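Local coordinates for 70 kDa protein (Xanthomonas sp., PDB 4B2N) that oxidatively cleaves rubber (latex) as a processive dioxygenase that carries two covalently bound c-type hemes, at residues 69-74 and 82-87; 26-31 and 89-94; 122-127 and 138-143. All blocks are in the same frame, centred on the assembly; numbering follows the deposited sequence.

How the contacts relate
Contacts 1 and 2 are neighbours: their centres lie about 15 Å apart, and Pro85 of contact 1 packs on Gln90 and Phe91 of contact 2. Both also lean on helix 333-345, contact 1 through Arg84 and contact 2 through Phe91. Contact 1 joins two loop segments at a partly buried place, with a histidine, an arginine methylene and a water. Contact 2 is buried and apolar, one phenylalanine of helix 88-104 packed on helix 27-32. Contact 3 lies across the molecule from contact 1, about 45 Å between centres; it is buried as well, yet polar, pairing a turn with a helix end through an indole, an arginine and a tyrosine.

Contact 1: 69-74 and 82-87; sequences DLHNPP and PPRPTT
The aliphatic part of Arg84 lies on one face of the His71 imidazole: Arg84 CG stands 3.6 Å from the His71 ring centroid, only 10° off the ring normal, a CH-pi contact. The two side chains cross at about a right angle, and the guanidinium plane is turned 86° to the ring. A bend at chi3 (48°) swings that head off the line of the methylenes, and its NH2 bonds to Asn341 on helix 333-345.

Just before the histidine in the chain, an Asx motif turns the backbone at Asp69-Asn72, within the long loop between helices 27-32 and 88-104: Asn72 N donates to Asp69 OD1 at 3.0 Å, meeting it from above the carboxylate plane. His71 N adds a weak bond to the same oxygen. At the far end of this loop, Thr87 is the N-cap of helix 88-104, its OG1 bonded to Gln90 N.

At the ring edge the contact turns polar. Pro82 O lies in the imidazole plane, 3.2 Å from His71 CD2, and a water in the same plane sits 2.7 Å from His71 NE2 and is hydrogen-bonded to Pro82 O at 2.6 Å. His71 ND1 bonds to Asp309, so both ring nitrogens have partners, which should fix the rotation of the ring.

Contact 2: 26-31 and 89-94; sequences SPLMVG and GQFRAS
Phe91 reaches from helix 88-104 to the first turn of helix 27-32, where Leu28 and Met29 meet its ring from two directions. Leu28 makes the contact over the face. Its CD2 methyl lies 4.0 Å from the Phe91 ring centroid and 17° off the normal, a CH-pi contact displaced toward the CE1 side, where Leu28 CD2 to Phe91 CE1 measures 3.8 Å. Leu28 CB comes up to Phe91 CE2, and the two side chains cross at about a right angle. Phe91 holds chi1 at 178°, CG opposite the backbone N, and this carries the ring across the gap between backbones whose nearest CA atoms, Leu28 and Phe91, are 8.6 Å apart.

The sulfur contact is a Met-aromatic one made in the ring plane: Met29 SD is 3.8 Å from Phe91 CE2. Chi1 and the bend at chi2 (-58°) put the sulfur at this edge, while chi3 only sets where the terminal methyl goes.

Ser26, the N-cap of helix 27-32, accepts a weak capping bond from Met29 N, and its OG also bonds to Ile344 O. Arg92 forms a salt bridge with Asp37. Leu41 touches both Leu28 and Phe91. This is helix-helix packing in which Phe91 bridges to the first turn of helix 27-32 while Ile344 and Ser345 of helix 333-345 pack on the same side chain, about 13 Å from a bound heme c.

Contact 3: 122-127 and 138-143; sequences LQWGYL and SKRYGL
Trp124 is met on one face by Arg140 and at one edge by Tyr141. Arg140 CD stands over the five-membered ring of Trp124, 3.5 Å from its centroid, a CH-pi contact. The guanidinium follows on toward the CD1 side, its plane 26° from that of the indole, and Trp124 CD1 to Arg140 NE is 3.1 Å. The extended Arg140 chain runs alongside the indole, heading toward segment 122-127 as the tryptophan heads the other way. At the edge, Trp124 NE1 donates to Tyr141 OH at 3.1 Å, nearly straight (167°), with the oxygen 5° from the ring plane.

One water joins the pair again, bonded to Trp124 O at 2.8 Å and accepting from Arg140 NH1 at 2.8 Å. Next comes Asp224: one carboxylate oxygen, OD2, takes a salt bridge from Arg140 NE and a hydrogen bond with Tyr141 OH, so it positions both groups that touch the indole, and it probably balances the arginine's charge while fixing its direction. Arg140 NH1 also bonds to Asn550.

Backbone turns set the two sides. A type I beta turn from Leu122 to Gly125 carries Trp124, and a Schellman motif at Gly142 ends the helix that bears Arg140 and Tyr141. Trp124 also packs on Gln136 and Val137 of that helix, 133-141, while helix 218-226 supplies Asp224 along with Leu220, which touches Arg140, and Leu221, which touches Tyr141.

Contact 1: 69-74 and 82-87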
ATOM      1  N   ASP A  69       3.457  19.206   8.920  1.00 16.73           N
ATOM      2  CA  ASP A  69       4.672  19.614   8.239  1.00 16.76           C
ATOM      3  C   ASP A  69       5.835  19.257   9.150  1.00 15.82           C
ATOM      4  O   ASP A  69       6.008  19.854  10.196  1.00 16.27           O
ATOM      5  CB  ASP A  69       4.595  21.112   7.885  1.00 17.81           C
ATOM      6  CG  ASP A  69       5.850  21.608   7.174  1.00 18.72           C
ATOM      7  OD1 ASP A  69       6.856  20.856   7.072  1.00 18.77           O
ATOM      8  OD2 ASP A  69       5.856  22.773   6.763  1.00 19.59           O
ATOM      9  N   LEU A  70       6.613  18.223   8.790  1.00 15.55           N
ATOM     10  CA  LEU A  70       7.769  17.843   9.603  1.00 14.74           C
ATOM     11  C   LEU A  70       9.032  18.651   9.295  1.00 15.21           C
ATOM     12  O   LEU A  70      10.000  18.679  10.103  1.00 15.11           O
ATOM     13  CB  LEU A  70       8.146  16.331   9.371  1.00 14.70           C
ATOM     14  CG  LEU A  70       6.909  15.477   9.701  1.00 15.28           C
ATOM     15  CD1 LEU A  70       7.109  14.043   9.192  1.00 14.51           C
ATOM     16  CD2 LEU A  70       6.546  15.564  11.210  1.00 15.63           C
ATOM     17  N   HIS A  71       9.042  19.272   8.098  1.00 15.16           N
ATOM     18  CA  HIS A  71      10.207  20.071   7.651  1.00 15.83           C
ATOM     19  C   HIS A  71      10.319  21.380   8.378  1.00 17.19           C
ATOM     20  O   HIS A  71      11.390  21.771   8.781  1.00 18.35           O
ATOM     21  CB  HIS A  71      10.211  20.216   6.116  1.00 16.08           C
ATOM     22  CG  HIS A  71      10.569  18.932   5.423  1.00 16.49           C
ATOM     23  ND1 HIS A  71       9.710  17.879   5.363  1.00 16.43           N
ATOM     24  CD2 HIS A  71      11.768  18.501   4.884  1.00 15.10           C
ATOM     25  CE1 HIS A  71      10.347  16.846   4.764  1.00 16.89           C
ATOM     26  NE2 HIS A  71      11.583  17.258   4.434  1.00 16.01           N
ATOM     27  N   ASN A  72       9.185  22.007   8.623  1.00 17.81           N
ATOM     28  CA  ASN A  72       9.112  23.225   9.423  1.00 19.69           C
ATOM     29  C   ASN A  72       8.031  22.933  10.462  1.00 17.85           C
ATOM     30  O   ASN A  72       6.869  23.363  10.280  1.00 19.13           O
ATOM     31  CB  ASN A  72       8.830  24.405   8.470  1.00 20.23           C
ATOM     32  CG  ASN A  72      10.080  24.778   7.702  1.00 21.98           C
ATOM     33  OD1 ASN A  72      10.978  25.402   8.269  1.00 23.64           O
ATOM     34  ND2 ASN A  72      10.212  24.298   6.479  1.00 21.64           N
ATOM     35  N   PRO A  73       8.399  22.142  11.510  1.00 17.73           N
ATOM     36  CA  PRO A  73       7.387  21.581  12.459  1.00 18.38           C
ATOM     37  C   PRO A  73       6.832  22.645  13.406  1.00 20.68           C
ATOM     38  O   PRO A  73       7.461  23.696  13.598  1.00 18.55           O
ATOM     39  CB  PRO A  73       8.143  20.478  13.206  1.00 18.46           C
ATOM     40  CG  PRO A  73       9.551  20.995  13.211  1.00 17.59           C
ATOM     41  CD  PRO A  73       9.760  21.724  11.873  1.00 17.98           C
ATOM     42  N   PRO A  74       5.637  22.394  13.965  1.00 21.37           N
ATOM     43  CA  PRO A  74       5.086  23.308  14.942  1.00 25.38           C
ATOM     44  C   PRO A  74       6.011  23.420  16.200  1.00 23.32           C
ATOM     45  O   PRO A  74       6.688  22.456  16.563  1.00 22.42           O
ATOM     46  CB  PRO A  74       3.711  22.664  15.280  1.00 25.27           C
ATOM     47  CG  PRO A  74       3.498  21.601  14.239  1.00 24.93           C
ATOM     48  CD  PRO A  74       4.863  21.162  13.810  1.00 21.88           C
ATOM     49  N   PRO A  82      16.826  18.228   5.801  1.00 16.73           N
ATOM     50  CA  PRO A  82      17.147  19.009   4.582  1.00 17.83           C
ATOM     51  C   PRO A  82      15.820  19.521   3.983  1.00 17.80           C
ATOM     52  O   PRO A  82      14.808  18.861   4.121  1.00 17.34           O
ATOM     53  CB  PRO A  82      17.727  17.956   3.647  1.00 19.24           C
ATOM     54  CG  PRO A  82      18.210  16.828   4.545  1.00 19.02           C
ATOM     55  CD  PRO A  82      17.271  16.807   5.710  1.00 17.95           C
ATOM     56  N   PRO A  83      15.827  20.711   3.368  1.00 18.81           N
ATOM     57  CA  PRO A  83      14.623  21.305   2.820  1.00 18.06           C
ATOM     58  C   PRO A  83      14.098  20.427   1.695  1.00 18.45           C
ATOM     59  O   PRO A  83      14.883  19.729   1.012  1.00 15.92           O
ATOM     60  CB  PRO A  83      15.090  22.639   2.275  1.00 18.98           C
ATOM     61  CG  PRO A  83      16.585  22.555   2.132  1.00 20.13           C
ATOM     62  CD  PRO A  83      17.027  21.561   3.189  1.00 19.81           C
ATOM     63  N   ARG A  84      12.774  20.435   1.516  1.00 16.86           N
ATOM     64  CA  ARG A  84      12.196  19.848   0.364  1.00 17.08           C
ATOM     65  C   ARG A  84      12.558  20.713  -0.877  1.00 17.58           C
ATOM     66  O   ARG A  84      12.997  21.888  -0.728  1.00 19.33           O
ATOM     67  CB  ARG A  84      10.653  19.832   0.540  1.00 17.15           C
ATOM     68  CG  ARG A  84      10.127  18.746   1.488  1.00 16.16           C
ATOM     69  CD  ARG A  84       8.598  18.629   1.396  1.00 17.66           C
ATOM     70  NE  ARG A  84       8.228  18.573  -0.042  1.00 16.38           N
ATOM     71  CZ  ARG A  84       8.331  17.473  -0.787  1.00 16.73           C
ATOM     72  NH1 ARG A  84       8.729  16.299  -0.245  1.00 19.58           N
ATOM     73  NH2 ARG A  84       8.078  17.543  -2.069  1.00 15.30           N
ATOM     74  N   PRO A  85      12.296  20.203  -2.089  1.00 16.40           N
ATOM     75  CA  PRO A  85      12.559  20.963  -3.345  1.00 17.55           C
ATOM     76  C   PRO A  85      11.781  22.268  -3.327  1.00 18.35           C
ATOM     77  O   PRO A  85      10.664  22.259  -2.813  1.00 18.98           O
ATOM     78  CB  PRO A  85      11.959  20.057  -4.444  1.00 17.44           C
ATOM     79  CG  PRO A  85      12.140  18.674  -3.868  1.00 19.83           C
ATOM     80  CD  PRO A  85      11.920  18.806  -2.367  1.00 16.68           C
ATOM     81  N   THR A  86      12.359  23.343  -3.904  1.00 18.55           N
ATOM     82  CA  THR A  86      11.698  24.668  -3.869  1.00 18.12           C
ATOM     83  C   THR A  86      11.435  25.121  -5.309  1.00 17.54           C
ATOM     84  O   THR A  86      10.738  26.132  -5.539  1.00 17.86           O
ATOM     85  CB  THR A  86      12.590  25.733  -3.214  1.00 19.18           C
ATOM     86  OG1 THR A  86      13.803  25.810  -3.959  1.00 19.66           O
ATOM     87  CG2 THR A  86      12.885  25.381  -1.717  1.00 18.85           C
ATOM     88  N   THR A  87      11.989  24.385  -6.286  1.00 16.46           N
ATOM     89  CA  THR A  87      11.791  24.686  -7.717  1.00 16.44           C
ATOM     90  C   THR A  87      11.338  23.504  -8.552  1.00 16.89           C
ATOM     91  O   THR A  87      11.492  22.364  -8.145  1.00 15.95           O
ATOM     92  CB  THR A  87      13.080  25.181  -8.392  1.00 15.64           C
ATOM     93  OG1 THR A  87      13.984  24.077  -8.583  1.00 16.45           O
ATOM     94  CG2 THR A  87      13.729  26.334  -7.567  1.00 16.85           C
TER
HETATM   95  O   HOH W   1      14.012  16.488   3.608  1.00 20.02           O

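Contact 2: 26-31 and 89-94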
ATOM      1  N   SER A  26      -1.407  15.335 -10.748  1.00 18.12           N
ATOM      2  CA  SER A  26      -0.510  15.767  -9.690  1.00 16.48           C
ATOM      3  C   SER A  26      -0.357  17.280  -9.717  1.00 16.31           C
ATOM      4  O   SER A  26       0.075  17.820 -10.700  1.00 18.45           O
ATOM      5  CB  SER A  26       0.888  15.166  -9.997  1.00 16.26           C
ATOM      6  OG  SER A  26       1.799  15.849  -9.145  1.00 17.84           O
ATOM      7  N   PRO A  27      -0.689  17.992  -8.641  1.00 17.63           N
ATOM      8  CA  PRO A  27      -0.682  19.485  -8.733  1.00 17.83           C
ATOM      9  C   PRO A  27       0.684  20.166  -8.990  1.00 18.27           C
ATOM     10  O   PRO A  27       0.776  21.122  -9.717  1.00 19.18           O
ATOM     11  CB  PRO A  27      -1.243  19.907  -7.383  1.00 18.20           C
ATOM     12  CG  PRO A  27      -2.155  18.789  -7.013  1.00 17.55           C
ATOM     13  CD  PRO A  27      -1.463  17.505  -7.467  1.00 17.11           C
ATOM     14  N   LEU A  28       1.733  19.644  -8.408  1.00 17.41           N
ATOM     15  CA  LEU A  28       3.069  20.097  -8.728  1.00 17.78           C
ATOM     16  C   LEU A  28       3.417  19.858 -10.196  1.00 18.26           C
ATOM     17  O   LEU A  28       4.076  20.693 -10.787  1.00 18.07           O
ATOM     18  CB  LEU A  28       4.127  19.399  -7.821  1.00 16.46           C
ATOM     19  CG  LEU A  28       4.386  20.122  -6.463  1.00 18.11           C
ATOM     20  CD1 LEU A  28       3.113  20.429  -5.663  1.00 15.14           C
ATOM     21  CD2 LEU A  28       5.318  19.362  -5.551  1.00 15.57           C
ATOM     22  N   MET A  29       3.035  18.701 -10.747  1.00 18.24           N
ATOM     23  CA  MET A  29       3.252  18.458 -12.173  1.00 19.10           C
ATOM     24  C   MET A  29       2.329  19.375 -12.998  1.00 19.33           C
ATOM     25  O   MET A  29       2.748  19.865 -14.002  1.00 19.55           O
ATOM     26  CB  MET A  29       3.107  16.992 -12.555  1.00 17.89           C
ATOM     27  CG  MET A  29       4.109  16.091 -11.817  1.00 19.31           C
ATOM     28  SD  MET A  29       5.818  16.617 -12.166  1.00 21.25           S
ATOM     29  CE  MET A  29       6.083  15.839 -13.770  1.00 23.23           C
ATOM     30  N   VAL A  30       1.113  19.639 -12.567  1.00 20.63           N
ATOM     31  CA  VAL A  30       0.262  20.596 -13.318  1.00 21.87           C
ATOM     32  C   VAL A  30       0.988  21.917 -13.377  1.00 22.58           C
ATOM     33  O   VAL A  30       1.156  22.517 -14.459  1.00 22.31           O
ATOM     34  CB  VAL A  30      -1.167  20.733 -12.706  1.00 22.44           C
ATOM     35  CG1 VAL A  30      -1.968  21.872 -13.323  1.00 25.15           C
ATOM     36  CG2 VAL A  30      -1.903  19.394 -12.814  1.00 22.81           C
ATOM     37  N   GLY A  31       1.452  22.364 -12.216  1.00 20.41           N
ATOM     38  CA  GLY A  31       2.039  23.698 -12.131  1.00 21.18           C
ATOM     39  C   GLY A  31       3.368  23.856 -12.812  1.00 22.05           C
ATOM     40  O   GLY A  31       3.754  24.954 -13.183  1.00 25.59           O
ATOM     41  N   GLY A  89      12.694  22.363 -11.174  1.00 17.91           N
ATOM     42  CA  GLY A  89      13.825  21.551 -11.576  1.00 18.08           C
ATOM     43  C   GLY A  89      14.278  20.624 -10.452  1.00 17.86           C
ATOM     44  O   GLY A  89      14.579  19.453 -10.680  1.00 15.76           O
ATOM     45  N   GLN A  90      14.354  21.159  -9.241  1.00 16.84           N
ATOM     46  CA  GLN A  90      14.703  20.369  -8.047  1.00 16.92           C
ATOM     47  C   GLN A  90      13.745  19.208  -7.857  1.00 16.28           C
ATOM     48  O   GLN A  90      14.162  18.060  -7.660  1.00 15.65           O
ATOM     49  CB  GLN A  90      14.742  21.221  -6.809  1.00 16.92           C
ATOM     50  CG  GLN A  90      16.001  22.100  -6.753  1.00 19.10           C
ATOM     51  CD  GLN A  90      15.930  22.983  -5.493  1.00 19.79           C
ATOM     52  OE1 GLN A  90      15.082  22.782  -4.636  1.00 20.52           O
ATOM     53  NE2 GLN A  90      16.850  23.956  -5.387  1.00 21.44           N
ATOM     54  N   PHE A  91      12.457  19.483  -8.017  1.00 15.74           N
ATOM     55  CA  PHE A  91      11.472  18.420  -7.813  1.00 15.75           C
ATOM     56  C   PHE A  91      11.579  17.328  -8.883  1.00 15.73           C
ATOM     57  O   PHE A  91      11.634  16.071  -8.570  1.00 14.07           O
ATOM     58  CB  PHE A  91      10.076  19.046  -7.829  1.00 15.76           C
ATOM     59  CG  PHE A  91       8.966  18.044  -7.674  1.00 16.73           C
ATOM     60  CD1 PHE A  91       8.723  17.415  -6.443  1.00 15.55           C
ATOM     61  CD2 PHE A  91       8.156  17.729  -8.751  1.00 16.00           C
ATOM     62  CE1 PHE A  91       7.686  16.468  -6.303  1.00 15.91           C
ATOM     63  CE2 PHE A  91       7.153  16.775  -8.614  1.00 15.22           C
ATOM     64  CZ  PHE A  91       6.920  16.149  -7.381  1.00 14.50           C
ATOM     65  N   ARG A  92      11.705  17.786 -10.139  1.00 14.10           N
ATOM     66  CA  ARG A  92      11.749  16.854 -11.275  1.00 14.43           C
ATOM     67  C   ARG A  92      13.007  15.980 -11.161  1.00 14.60           C
ATOM     68  O   ARG A  92      12.950  14.796 -11.474  1.00 14.00           O
ATOM     69  CB  ARG A  92      11.688  17.610 -12.653  1.00 15.28           C
ATOM     70  CG  ARG A  92      10.312  18.246 -12.891  1.00 16.93           C
ATOM     71  CD  ARG A  92      10.131  18.691 -14.333  1.00 18.43           C
ATOM     72  NE  ARG A  92      10.871  19.915 -14.564  1.00 18.92           N
ATOM     73  CZ  ARG A  92      10.345  21.079 -14.968  1.00 19.13           C
ATOM     74  NH1 ARG A  92       9.068  21.195 -15.264  1.00 19.93           N
ATOM     75  NH2 ARG A  92      11.167  22.139 -15.107  1.00 19.40           N
ATOM     76  N   ALA A  93      14.119  16.558 -10.704  1.00 14.78           N
ATOM     77  CA  ALA A  93      15.360  15.759 -10.583  1.00 14.61           C
ATOM     78  C   ALA A  93      15.146  14.742  -9.465  1.00 14.57           C
ATOM     79  O   ALA A  93      15.532  13.586  -9.564  1.00 13.96           O
ATOM     80  CB  ALA A  93      16.487  16.679 -10.152  1.00 15.34           C
ATOM     81  N   SER A  94      14.520  15.218  -8.363  1.00 13.54           N
ATOM     82  CA  SER A  94      14.202  14.318  -7.238  1.00 13.98           C
ATOM     83  C   SER A  94      13.296  13.154  -7.687  1.00 14.40           C
ATOM     84  O   SER A  94      13.575  11.977  -7.406  1.00 14.27           O
ATOM     85  CB  SER A  94      13.621  15.097  -6.049  1.00 13.82           C
ATOM     86  OG  SER A  94      13.265  14.173  -5.014  1.00 14.84           O
TER

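Contact 3: 122-127 and 138-143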
ATOM      1  N   LEU A 122      12.392 -25.742  -9.783  1.00 17.68           N
ATOM      2  CA  LEU A 122      12.554 -26.979  -8.972  1.00 17.92           C
ATOM      3  C   LEU A 122      11.578 -26.962  -7.831  1.00 18.26           C
ATOM      4  O   LEU A 122      10.940 -27.985  -7.555  1.00 17.54           O
ATOM      5  CB  LEU A 122      13.969 -27.187  -8.424  1.00 18.51           C
ATOM      6  CG  LEU A 122      14.996 -27.443  -9.512  1.00 19.16           C
ATOM      7  CD1 LEU A 122      16.398 -27.417  -8.897  1.00 19.22           C
ATOM      8  CD2 LEU A 122      14.687 -28.768 -10.258  1.00 19.28           C
ATOM      9  N   GLN A 123      11.433 -25.799  -7.167  1.00 17.00           N
ATOM     10  CA  GLN A 123      10.522 -25.649  -6.046  1.00 17.18           C
ATOM     11  C   GLN A 123       9.064 -25.691  -6.463  1.00 16.40           C
ATOM     12  O   GLN A 123       8.157 -25.877  -5.643  1.00 16.25           O
ATOM     13  CB  GLN A 123      10.802 -24.310  -5.274  1.00 17.09           C
ATOM     14  CG  GLN A 123      12.012 -24.469  -4.314  1.00 18.28           C
ATOM     15  CD  GLN A 123      13.312 -24.718  -5.045  1.00 19.57           C
ATOM     16  OE1 GLN A 123      13.648 -24.052  -6.072  1.00 18.73           O
ATOM     17  NE2 GLN A 123      14.056 -25.727  -4.560  1.00 19.28           N
ATOM     18  N   TRP A 124       8.799 -25.471  -7.741  1.00 17.14           N
ATOM     19  CA  TRP A 124       7.394 -25.620  -8.213  1.00 16.46           C
ATOM     20  C   TRP A 124       7.105 -27.086  -8.499  1.00 17.32           C
ATOM     21  O   TRP A 124       5.984 -27.427  -8.836  1.00 16.61           O
ATOM     22  CB  TRP A 124       7.221 -24.943  -9.550  1.00 17.28           C
ATOM     23  CG  TRP A 124       7.595 -23.485  -9.628  1.00 16.59           C
ATOM     24  CD1 TRP A 124       7.800 -22.596  -8.577  1.00 17.57           C
ATOM     25  CD2 TRP A 124       7.838 -22.731 -10.831  1.00 16.45           C
ATOM     26  NE1 TRP A 124       8.161 -21.380  -9.023  1.00 18.46           N
ATOM     27  CE2 TRP A 124       8.175 -21.371 -10.392  1.00 17.72           C
ATOM     28  CE3 TRP A 124       7.798 -23.020 -12.187  1.00 16.40           C
ATOM     29  CZ2 TRP A 124       8.459 -20.345 -11.294  1.00 16.92           C
ATOM     30  CZ3 TRP A 124       8.145 -21.996 -13.096  1.00 15.54           C
ATOM     31  CH2 TRP A 124       8.419 -20.678 -12.660  1.00 16.91           C
ATOM     32  N   GLY A 125       8.135 -27.942  -8.474  1.00 16.76           N
ATOM     33  CA  GLY A 125       7.941 -29.373  -8.793  1.00 17.16           C
ATOM     34  C   GLY A 125       8.267 -29.731 -10.249  1.00 18.45           C
ATOM     35  O   GLY A 125       7.951 -30.844 -10.664  1.00 20.73           O
ATOM     36  N   TYR A 126       8.979 -28.868 -10.993  1.00 17.53           N
ATOM     37  CA  TYR A 126       9.365 -29.180 -12.372  1.00 18.39           C
ATOM     38  C   TYR A 126      10.777 -29.777 -12.249  1.00 19.16           C
ATOM     39  O   TYR A 126      11.494 -29.490 -11.264  1.00 18.87           O
ATOM     40  CB  TYR A 126       9.414 -27.938 -13.260  1.00 17.52           C
ATOM     41  CG  TYR A 126       8.053 -27.314 -13.551  1.00 17.22           C
ATOM     42  CD1 TYR A 126       6.828 -27.988 -13.244  1.00 17.86           C
ATOM     43  CD2 TYR A 126       7.983 -26.116 -14.167  1.00 18.62           C
ATOM     44  CE1 TYR A 126       5.552 -27.399 -13.548  1.00 17.01           C
ATOM     45  CE2 TYR A 126       6.759 -25.508 -14.470  1.00 16.69           C
ATOM     46  CZ  TYR A 126       5.566 -26.171 -14.185  1.00 16.34           C
ATOM     47  OH  TYR A 126       4.383 -25.547 -14.496  1.00 17.40           O
ATOM     48  N   LEU A 127      11.172 -30.566 -13.236  1.00 19.90           N
ATOM     49  CA  LEU A 127      12.505 -31.147 -13.140  1.00 20.81           C
ATOM     50  C   LEU A 127      13.505 -30.374 -13.991  1.00 20.99           C
ATOM     51  O   LEU A 127      14.671 -30.343 -13.638  1.00 21.84           O
ATOM     52  CB  LEU A 127      12.516 -32.606 -13.595  1.00 23.01           C
ATOM     53  CG  LEU A 127      11.695 -33.548 -12.709  1.00 26.73           C
ATOM     54  CD1 LEU A 127      11.496 -34.906 -13.403  1.00 29.23           C
ATOM     55  CD2 LEU A 127      12.391 -33.773 -11.371  1.00 26.67           C
ATOM     56  N   SER A 138       5.848 -14.833 -13.529  1.00 14.55           N
ATOM     57  CA  SER A 138       4.813 -13.760 -13.464  1.00 14.37           C
ATOM     58  C   SER A 138       3.499 -14.363 -13.100  1.00 13.73           C
ATOM     59  O   SER A 138       2.799 -13.838 -12.246  1.00 14.24           O
ATOM     60  CB  SER A 138       4.682 -13.057 -14.833  1.00 15.24           C
ATOM     61  OG  SER A 138       5.651 -11.978 -14.839  1.00 20.40           O
ATOM     62  N   LYS A 139       3.136 -15.438 -13.787  1.00 13.91           N
ATOM     63  CA  LYS A 139       1.829 -16.049 -13.534  1.00 13.86           C
ATOM     64  C   LYS A 139       1.697 -16.561 -12.088  1.00 14.35           C
ATOM     65  O   LYS A 139       0.744 -16.240 -11.399  1.00 12.75           O
ATOM     66  CB  LYS A 139       1.586 -17.215 -14.498  1.00 14.27           C
ATOM     67  CG  LYS A 139       1.122 -16.808 -15.888  1.00 15.39           C
ATOM     68  CD  LYS A 139       1.258 -18.051 -16.785  1.00 17.38           C
ATOM     69  CE  LYS A 139       0.752 -17.805 -18.149  1.00 21.27           C
ATOM     70  NZ  LYS A 139       0.691 -19.181 -18.734  1.00 23.71           N
ATOM     71  N   ARG A 140       2.704 -17.333 -11.637  1.00 13.94           N
ATOM     72  CA  ARG A 140       2.658 -17.983 -10.323  1.00 13.62           C
ATOM     73  C   ARG A 140       2.592 -16.948  -9.215  1.00 13.52           C
ATOM     74  O   ARG A 140       1.823 -17.072  -8.247  1.00 13.84           O
ATOM     75  CB  ARG A 140       3.925 -18.835 -10.105  1.00 13.07           C
ATOM     76  CG  ARG A 140       3.872 -19.642  -8.790  1.00 14.05           C
ATOM     77  CD  ARG A 140       5.088 -20.529  -8.792  1.00 14.40           C
ATOM     78  NE  ARG A 140       5.241 -21.238  -7.539  1.00 14.97           N
ATOM     79  CZ  ARG A 140       4.728 -22.449  -7.317  1.00 15.15           C
ATOM     80  NH1 ARG A 140       4.002 -23.030  -8.291  1.00 14.68           N
ATOM     81  NH2 ARG A 140       4.931 -23.060  -6.146  1.00 13.47           N
ATOM     82  N   TYR A 141       3.361 -15.884  -9.356  1.00 13.43           N
ATOM     83  CA  TYR A 141       3.522 -15.013  -8.204  1.00 13.02           C
ATOM     84  C   TYR A 141       2.611 -13.793  -8.293  1.00 13.36           C
ATOM     85  O   TYR A 141       2.617 -12.966  -7.367  1.00 14.72           O
ATOM     86  CB  TYR A 141       4.982 -14.590  -8.049  1.00 13.83           C
ATOM     87  CG  TYR A 141       5.890 -15.762  -7.752  1.00 15.18           C
ATOM     88  CD1 TYR A 141       5.618 -16.638  -6.662  1.00 14.38           C
ATOM     89  CD2 TYR A 141       6.998 -16.016  -8.545  1.00 15.31           C
ATOM     90  CE1 TYR A 141       6.435 -17.767  -6.441  1.00 16.26           C
ATOM     91  CE2 TYR A 141       7.814 -17.105  -8.297  1.00 15.72           C
ATOM     92  CZ  TYR A 141       7.567 -17.943  -7.242  1.00 16.32           C
ATOM     93  OH  TYR A 141       8.428 -19.027  -7.095  1.00 17.10           O
ATOM     94  N   GLY A 142       1.863 -13.678  -9.379  1.00 13.06           N
ATOM     95  CA  GLY A 142       0.983 -12.544  -9.614  1.00 12.50           C
ATOM     96  C   GLY A 142       1.737 -11.255  -9.881  1.00 13.33           C
ATOM     97  O   GLY A 142       1.319 -10.177  -9.432  1.00 13.92           O
ATOM     98  N   LEU A 143       2.767 -11.356 -10.697  1.00 12.73           N
ATOM     99  CA  LEU A 143       3.611 -10.208 -11.113  1.00 13.20           C
ATOM    100  C   LEU A 143       3.436  -9.992 -12.642  1.00 13.58           C
ATOM    101  O   LEU A 143       2.472 -10.557 -13.245  1.00 14.09           O
ATOM    102  CB  LEU A 143       5.097 -10.507 -10.750  1.00 12.77           C
ATOM    103  CG  LEU A 143       5.260 -10.808  -9.261  1.00 12.36           C
ATOM    104  CD1 LEU A 143       6.714 -11.153  -8.961  1.00 13.18           C
ATOM    105  CD2 LEU A 143       4.778  -9.616  -8.398  1.00 13.00           C
TER
HETATM  106  O   HOH W   2       3.927 -25.834  -7.932  1.00 20.42           O